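Local coordinates for dTDP-4-dehydrorhamnose reductase (Bacillus anthracis, PDB 3SC6), which interconverts dTDP-6-deoxy-L-mannose and dTDP-4-dehydro-6-deoxy-L-mannose with NADP(H) as cofactor, a reductase step of dTDP-L-rhamnose biosynthesis, at residues 136-141 with 148-153; 162-167 with 221-226. All blocks are in the same frame, centred on the assembly; numbering follows the deposited sequence.

Contact 1: 136-141 with 148-153. With NAP (NADP nicotinamide-adenine-dinucleotide phosphate), chain G.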
loop_
_atom_site.group_PDB
_atom_site.type_symbol
_atom_site.label_atom_id
_atom_site.label_comp_id
_atom_site.label_asym_id
_atom_site.label_seq_id
_atom_site.Cartn_x
_atom_site.Cartn_y
_atom_site.Cartn_z
ATOM N N ALA A 136 -6.776 -9.069 -9.764
ATOM C CA ALA A 136 -7.100 -10.485 -9.822
ATOM C C ALA A 136 -7.048 -10.997 -8.390
ATOM O O ALA A 136 -7.822 -11.866 -7.994
ATOM C CB ALA A 136 -6.102 -11.234 -10.697
ATOM N N GLY A 137 -6.118 -10.447 -7.616
ATOM C CA GLY A 137 -5.959 -10.820 -6.216
ATOM C C GLY A 137 -7.202 -10.427 -5.437
ATOM O O GLY A 137 -7.721 -11.222 -4.657
ATOM N N GLU A 138 -7.686 -9.203 -5.655
ATOM C CA GLU A 138 -8.885 -8.714 -4.969
ATOM C C GLU A 138 -10.084 -9.598 -5.265
ATOM O O GLU A 138 -10.874 -9.904 -4.369
ATOM C CB GLU A 138 -9.237 -7.294 -5.406
ATOM C CG GLU A 138 -8.218 -6.225 -5.079
ATOM C CD GLU A 138 -8.641 -4.866 -5.612
ATOM O OE1 GLU A 138 -9.663 -4.800 -6.327
ATOM O OE2 GLU A 138 -7.949 -3.869 -5.336
ATOM N N GLN A 139 -10.228 -9.997 -6.527
ATOM C CA GLN A 139 -11.347 -10.844 -6.915
ATOM C C GLN A 139 -11.327 -12.195 -6.198
ATOM O O GLN A 139 -12.372 -12.639 -5.735
ATOM C CB GLN A 139 -11.431 -11.002 -8.436
ATOM C CG GLN A 139 -11.666 -9.683 -9.188
ATOM C CD GLN A 139 -12.983 -8.987 -8.814
ATOM O OE1 GLN A 139 -13.833 -9.549 -8.127
ATOM N NE2 GLN A 139 -13.155 -7.765 -9.296
ATOM N N PHE A 140 -10.173 -12.862 -6.090
ATOM C CA PHE A 140 -10.176 -14.146 -5.380
ATOM C C PHE A 140 -10.591 -13.958 -3.931
ATOM O O PHE A 140 -11.201 -14.848 -3.350
ATOM C CB PHE A 140 -8.855 -14.915 -5.425
ATOM C CG PHE A 140 -8.484 -15.448 -6.772
ATOM C CD1 PHE A 140 -9.119 -16.575 -7.271
ATOM C CD2 PHE A 140 -7.412 -14.933 -7.473
ATOM C CE1 PHE A 140 -8.758 -17.113 -8.500
ATOM C CE2 PHE A 140 -7.038 -15.475 -8.698
ATOM C CZ PHE A 140 -7.712 -16.566 -9.209
ATOM N N VAL A 141 -10.253 -12.809 -3.343
ATOM C CA VAL A 141 -10.616 -12.533 -1.952
ATOM C C VAL A 141 -12.133 -12.409 -1.803
ATOM O O VAL A 141 -12.718 -13.018 -0.905
ATOM C CB VAL A 141 -9.924 -11.266 -1.401
ATOM C CG1 VAL A 141 -10.434 -10.942 0.001
ATOM C CG2 VAL A 141 -8.414 -11.439 -1.403
ATOM N N TYR A 148 -13.695 -9.517 4.936
ATOM C CA TYR A 148 -12.491 -8.856 4.457
ATOM C C TYR A 148 -12.593 -7.348 4.303
ATOM O O TYR A 148 -13.675 -6.768 4.297
ATOM C CB TYR A 148 -12.128 -9.427 3.076
ATOM C CG TYR A 148 -13.244 -9.244 2.073
ATOM C CD1 TYR A 148 -13.412 -8.037 1.408
ATOM C CD2 TYR A 148 -14.130 -10.274 1.786
ATOM C CE1 TYR A 148 -14.436 -7.854 0.501
ATOM C CE2 TYR A 148 -15.161 -10.098 0.870
ATOM C CZ TYR A 148 -15.302 -8.884 0.231
ATOM O OH TYR A 148 -16.312 -8.683 -0.680
ATOM N N PHE A 149 -11.425 -6.739 4.152
ATOM C CA PHE A 149 -11.290 -5.316 3.966
ATOM C C PHE A 149 -10.270 -5.119 2.860
ATOM O O PHE A 149 -9.079 -5.356 3.070
ATOM C CB PHE A 149 -10.736 -4.623 5.214
ATOM C CG PHE A 149 -11.572 -4.790 6.438
ATOM C CD1 PHE A 149 -12.575 -3.896 6.729
ATOM C CD2 PHE A 149 -11.320 -5.815 7.327
ATOM C CE1 PHE A 149 -13.332 -4.039 7.871
ATOM C CE2 PHE A 149 -12.073 -5.957 8.471
ATOM C CZ PHE A 149 -13.079 -5.071 8.741
ATOM N N ILE A 150 -10.719 -4.735 1.673
ATOM C CA ILE A 150 -9.791 -4.503 0.575
ATOM C C ILE A 150 -9.389 -3.048 0.742
ATOM O O ILE A 150 -10.210 -2.154 0.557
ATOM C CB ILE A 150 -10.413 -4.762 -0.805
ATOM C CG1 ILE A 150 -10.831 -6.228 -0.921
ATOM C CG2 ILE A 150 -9.415 -4.457 -1.893
ATOM C CD1 ILE A 150 -11.427 -6.592 -2.259
ATOM N N VAL A 151 -8.139 -2.817 1.132
ATOM C CA VAL A 151 -7.646 -1.461 1.338
ATOM C C VAL A 151 -6.657 -1.003 0.262
ATOM O O VAL A 151 -5.486 -1.374 0.274
ATOM C CB VAL A 151 -6.985 -1.317 2.735
ATOM C CG1 VAL A 151 -6.431 0.085 2.922
ATOM C CG2 VAL A 151 -7.990 -1.646 3.840
ATOM N N ARG A 152 -7.144 -0.186 -0.665
ATOM C CA ARG A 152 -6.321 0.343 -1.742
ATOM C C ARG A 152 -5.627 1.601 -1.254
ATOM O O ARG A 152 -6.267 2.480 -0.673
ATOM C CB ARG A 152 -7.200 0.681 -2.937
ATOM C CG ARG A 152 -7.868 -0.515 -3.549
ATOM C CD ARG A 152 -8.905 -0.111 -4.554
ATOM N NE ARG A 152 -9.549 -1.273 -5.149
ATOM C CZ ARG A 152 -10.618 -1.214 -5.932
ATOM N NH1 ARG A 152 -11.218 -0.052 -6.156
ATOM N NH2 ARG A 152 -11.133 -2.327 -6.436
ATOM N N THR A 153 -4.320 1.677 -1.482
ATOM C CA THR A 153 -3.533 2.830 -1.076
ATOM C C THR A 153 -2.651 3.208 -2.264
ATOM O O THR A 153 -2.753 2.582 -3.320
ATOM C CB THR A 153 -2.671 2.526 0.148
ATOM O OG1 THR A 153 -2.034 3.727 0.600
ATOM C CG2 THR A 153 -1.632 1.456 -0.177
HETATM P PA NAP G . 7.282 -4.286 -0.105
HETATM O O1A NAP G . 7.782 -4.869 -1.404
HETATM O O2A NAP G . 8.272 -3.664 0.856
HETATM O O5B NAP G . 6.453 -5.411 0.694
HETATM C C5B NAP G . 6.099 -6.656 0.100
HETATM C C4B NAP G . 6.754 -7.783 0.891
HETATM O O4B NAP G . 6.227 -9.050 0.464
HETATM C C3B NAP G . 8.268 -7.825 0.684
HETATM O O3B NAP G . 8.972 -7.742 1.925
HETATM C C2B NAP G . 8.524 -9.163 0.029
HETATM O O2B NAP G . 9.750 -9.749 0.461
HETATM C C1B NAP G . 7.309 -9.980 0.449
HETATM N N9A NAP G . 7.105 -11.176 -0.414
HETATM C C8A NAP G . 7.500 -11.348 -1.690
HETATM N N7A NAP G . 7.143 -12.590 -2.090
HETATM C C5A NAP G . 6.535 -13.193 -1.052
HETATM C C6A NAP G . 5.931 -14.530 -0.842
HETATM N N6A NAP G . 5.919 -15.448 -1.839
HETATM N N1A NAP G . 5.387 -14.804 0.366
HETATM C C2A NAP G . 5.401 -13.885 1.351
HETATM N N3A NAP G . 5.949 -12.665 1.179
HETATM C C4A NAP G . 6.517 -12.301 0.000
HETATM O O3 NAP G . 6.128 -3.206 -0.441
HETATM P PN NAP G . 5.097 -2.637 0.672
HETATM O O1N NAP G . 4.767 -1.210 0.304
HETATM O O2N NAP G . 5.582 -2.977 2.059
HETATM O O5D NAP G . 3.785 -3.523 0.410
HETATM C C5D NAP G . 2.548 -3.197 1.046
HETATM C C4D NAP G . 1.377 -3.423 0.091
HETATM O O4D NAP G . 0.908 -2.167 -0.424
HETATM C C3D NAP G . 1.743 -4.290 -1.110
HETATM O O3D NAP G . 0.846 -5.399 -1.208
HETATM C C2D NAP G . 1.604 -3.388 -2.317
HETATM O O2D NAP G . 1.047 -4.111 -3.415
HETATM C C1D NAP G . 0.694 -2.262 -1.838
HETATM N N1N NAP G . 0.958 -0.971 -2.492
HETATM C C2N NAP G . 2.167 -0.394 -2.384
HETATM C C3N NAP G . 2.431 0.831 -2.994
HETATM C C7N NAP G . 3.797 1.449 -2.857
HETATM O O7N NAP G . 4.672 0.826 -2.273
HETATM N N7N NAP G . 4.039 2.656 -3.364
HETATM C C4N NAP G . 1.420 1.459 -3.716
HETATM C C5N NAP G . 0.180 0.848 -3.808
HETATM C C6N NAP G . -0.028 -0.374 -3.179
HETATM P P2B NAP G . 11.035 -9.781 -0.513
HETATM O O1X NAP G . 12.147 -10.223 0.407
HETATM O O2X NAP G . 10.681 -10.786 -1.583
HETATM O O3X NAP G . 11.161 -8.365 -1.016
#
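E138 lays its aliphatic CB and CG over the side chain of I150 and carries its carboxylate on to the guanidinium of R152. The side chains of E138 and I150 cross at about a right angle: I150 CG2 is 3.8 Å from E138 CG, and I150 CD1 lies 3.9 Å from E138 CB. Glutamate suits this place because its methylenes can pack on isoleucine while its end stays polar. With CG swung to the far side from its carbonyl carbon (chi1 -63°) and an extended chain beyond, the carboxylate reaches past I150. R152 grips it side-on, NH2 to E138 OE1 at 2.9 Å and NE to E138 OE2 at 3.1 Å. Both oxygens are met on the syn side, by donors tilted somewhat out of the carboxylate plane, yet they stay near the guanidinium plane. The two planes are only 16° apart, so this two-pronged salt bridge fixes the rotation of both groups. One turn further along the helix, V141 CG1 makes a plain apolar contact with Y148 CB, at 3.8 Å, near the start of the strand.

The segments run nearly antiparallel, at 165°, as helix 129-144 packs on the Rossmann sheet and the chain turns back into strand 148-157. T153 O, farther along that strand, is 3.4 Å from C5N of the NADP nicotinamide. S105 is hydrogen-bonded to E138 OE2, and H211 to R152 NH1. Opposite charges paired in such a buried place, with these further polar partners, imply that E138 is probably a carboxylate and R152 a cation.

Contact 2: 162-167 with 221-226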
loop_
_atom_site.group_PDB
_atom_site.type_symbol
_atom_site.label_atom_id
_atom_site.label_comp_id
_atom_site.label_asym_id
_atom_site.label_seq_id
_atom_site.Cartn_x
_atom_site.Cartn_y
_atom_site.Cartn_z
ATOM N N ASN A 162 13.842 1.491 1.473
ATOM C CA ASN A 162 14.087 2.642 0.621
ATOM C C ASN A 162 12.764 3.198 0.131
ATOM O O ASN A 162 11.795 2.462 -0.023
ATOM C CB ASN A 162 14.955 2.264 -0.584
ATOM C CG ASN A 162 16.326 1.749 -0.183
ATOM O OD1 ASN A 162 16.671 1.709 1.000
ATOM N ND2 ASN A 162 17.120 1.359 -1.172
ATOM N N ASN A 163 12.727 4.502 -0.100
ATOM C CA ASN A 163 11.526 5.162 -0.581
ATOM C C ASN A 163 11.908 6.492 -1.219
ATOM O O ASN A 163 13.067 6.909 -1.152
ATOM C CB ASN A 163 10.497 5.325 0.545
ATOM C CG ASN A 163 11.008 6.171 1.692
ATOM O OD1 ASN A 163 11.961 6.930 1.546
ATOM N ND2 ASN A 163 10.342 6.076 2.832
ATOM N N PHE A 164 10.942 7.155 -1.839
ATOM C CA PHE A 164 11.200 8.431 -2.497
ATOM C C PHE A 164 11.645 9.531 -1.535
ATOM O O PHE A 164 12.433 10.384 -1.910
ATOM C CB PHE A 164 9.963 8.875 -3.280
ATOM C CG PHE A 164 10.152 10.154 -4.053
ATOM C CD1 PHE A 164 10.631 10.124 -5.354
ATOM C CD2 PHE A 164 9.830 11.380 -3.491
ATOM C CE1 PHE A 164 10.796 11.293 -6.072
ATOM C CE2 PHE A 164 9.993 12.554 -4.206
ATOM C CZ PHE A 164 10.474 12.510 -5.497
ATOM N N VAL A 165 11.160 9.521 -0.301
ATOM C CA VAL A 165 11.563 10.560 0.645
ATOM C C VAL A 165 13.027 10.400 1.070
ATOM O O VAL A 165 13.766 11.384 1.120
ATOM C CB VAL A 165 10.652 10.609 1.874
ATOM C CG1 VAL A 165 11.145 11.661 2.851
ATOM C CG2 VAL A 165 9.226 10.907 1.451
ATOM N N LYS A 166 13.445 9.171 1.376
ATOM C CA LYS A 166 14.833 8.921 1.783
ATOM C C LYS A 166 15.805 9.194 0.632
ATOM O O LYS A 166 16.923 9.642 0.860
ATOM C CB LYS A 166 15.034 7.480 2.266
ATOM C CG LYS A 166 14.264 7.069 3.518
ATOM C CD LYS A 166 14.563 5.597 3.842
ATOM C CE LYS A 166 13.831 5.100 5.073
ATOM N NZ LYS A 166 14.207 5.855 6.287
ATOM N N THR A 167 15.378 8.908 -0.596
ATOM C CA THR A 167 16.220 9.127 -1.773
ATOM C C THR A 167 16.534 10.610 -1.985
ATOM O O THR A 167 17.681 10.966 -2.256
ATOM C CB THR A 167 15.589 8.529 -3.054
ATOM O OG1 THR A 167 15.447 7.110 -2.903
ATOM C CG2 THR A 167 16.460 8.801 -4.265
ATOM N N PHE A 221 7.294 16.151 -8.232
ATOM C CA PHE A 221 7.966 17.441 -8.296
ATOM C C PHE A 221 7.603 18.325 -7.093
ATOM O O PHE A 221 8.491 18.737 -6.342
ATOM C CB PHE A 221 7.615 18.116 -9.624
ATOM C CG PHE A 221 8.215 19.476 -9.802
ATOM C CD1 PHE A 221 9.512 19.618 -10.263
ATOM C CD2 PHE A 221 7.458 20.615 -9.575
ATOM C CE1 PHE A 221 10.062 20.871 -10.447
ATOM C CE2 PHE A 221 7.999 21.870 -9.764
ATOM C CZ PHE A 221 9.306 22.000 -10.201
ATOM N N GLU A 222 6.313 18.612 -6.909
ATOM C CA GLU A 222 5.864 19.443 -5.781
ATOM C C GLU A 222 6.183 18.755 -4.463
ATOM O O GLU A 222 6.494 19.404 -3.461
ATOM C CB GLU A 222 4.360 19.703 -5.853
ATOM C CG GLU A 222 3.909 20.481 -7.067
ATOM C CD GLU A 222 2.402 20.673 -7.109
ATOM O OE1 GLU A 222 1.696 20.118 -6.235
ATOM O OE2 GLU A 222 1.922 21.371 -8.030
ATOM N N PHE A 223 6.083 17.432 -4.473
ATOM C CA PHE A 223 6.361 16.627 -3.299
ATOM C C PHE A 223 7.844 16.760 -2.991
ATOM O O PHE A 223 8.229 16.983 -1.845
ATOM C CB PHE A 223 5.923 15.176 -3.554
ATOM C CG PHE A 223 6.153 14.243 -2.401
ATOM C CD1 PHE A 223 5.367 14.325 -1.269
ATOM C CD2 PHE A 223 7.050 13.201 -2.504
ATOM C CE1 PHE A 223 5.546 13.455 -0.221
ATOM C CE2 PHE A 223 7.221 12.318 -1.461
ATOM C CZ PHE A 223 6.468 12.446 -0.320
ATOM N N ALA A 224 8.670 16.668 -4.030
ATOM C CA ALA A 224 10.111 16.789 -3.873
ATOM C C ALA A 224 10.447 18.124 -3.212
ATOM O O ALA A 224 11.161 18.155 -2.211
ATOM C CB ALA A 224 10.807 16.667 -5.217
ATOM N N LYS A 225 9.925 19.223 -3.764
ATOM C CA LYS A 225 10.187 20.552 -3.198
ATOM C C LYS A 225 9.858 20.626 -1.724
ATOM O O LYS A 225 10.678 21.061 -0.916
ATOM C CB LYS A 225 9.373 21.656 -3.885
ATOM C CG LYS A 225 9.682 21.951 -5.335
ATOM C CD LYS A 225 8.782 23.102 -5.803
ATOM C CE LYS A 225 9.052 23.518 -7.233
ATOM N NZ LYS A 225 10.436 24.022 -7.434
ATOM N N LYS A 226 8.649 20.204 -1.376
ATOM C CA LYS A 226 8.222 20.249 0.009
ATOM C C LYS A 226 9.020 19.317 0.937
ATOM O O LYS A 226 9.046 19.530 2.149
ATOM C CB LYS A 226 6.702 20.096 0.116
ATOM C CG LYS A 226 6.172 20.204 1.534
ATOM C CD LYS A 226 4.656 20.324 1.576
ATOM C CE LYS A 226 4.185 21.623 0.894
ATOM N NZ LYS A 226 2.705 21.789 0.931
#
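The start of helix 164-172 packs against helix 220-231, a helix-helix contact in which V165 and A224 are the closest backbone pair, their CA atoms 7.8 Å apart. N163 is the N-cap of helix 164-172, its OD1 accepting from K166 N at 2.7 Å in a nearly straight bond. Asparagine fits because its short amide can fold back onto an N-H that the first turn would otherwise leave without a helical acceptor. T167 reinforces the same turn, giving both its backbone N and its OG1 to N163 O.

Between the helices the packing is apolar. F164 and F223 both hold CG trans to the backbone N (chi1 -177° and -180°), which sends each ring across the gap. They slide past each other in opposite directions and meet rim to rim, centroids 5.6 Å apart and planes at 33°, neither covering the other's face. Flat, wide phenylalanines can span this distance, whereas A224, a small residue, offers just its CB to the edge of the F164 ring. L277 of helix 273-283 also covers V165 and F223, and W220 meets the F164 ring. Next to the phenylalanine pair, the branched V165 crosses F223 at about a right angle, with V165 CG2 3.6 Å from F223 CZ.

Contact 1 closes before contact 2 opens along the chain, and strand 148-157 is followed by helix 164-172. Their centres are 28 Å apart, on opposite sides of the chain's centre; the nearest atoms are about 12 Å apart and do not touch. Contact 1 belongs to the Rossmann layer, joining a helix to a strand of the large mixed sheet. Contact 2 joins helices 164-172 and 220-231, the latter following strand 218-219 at the antiparallel margin of that sheet. NADP meets contact 1 through T153, while the side chain of F164 stays about 9 Å off. The strand and the next helix thus link the NADP-binding Rossmann part to helical packing away from direct cofactor contact.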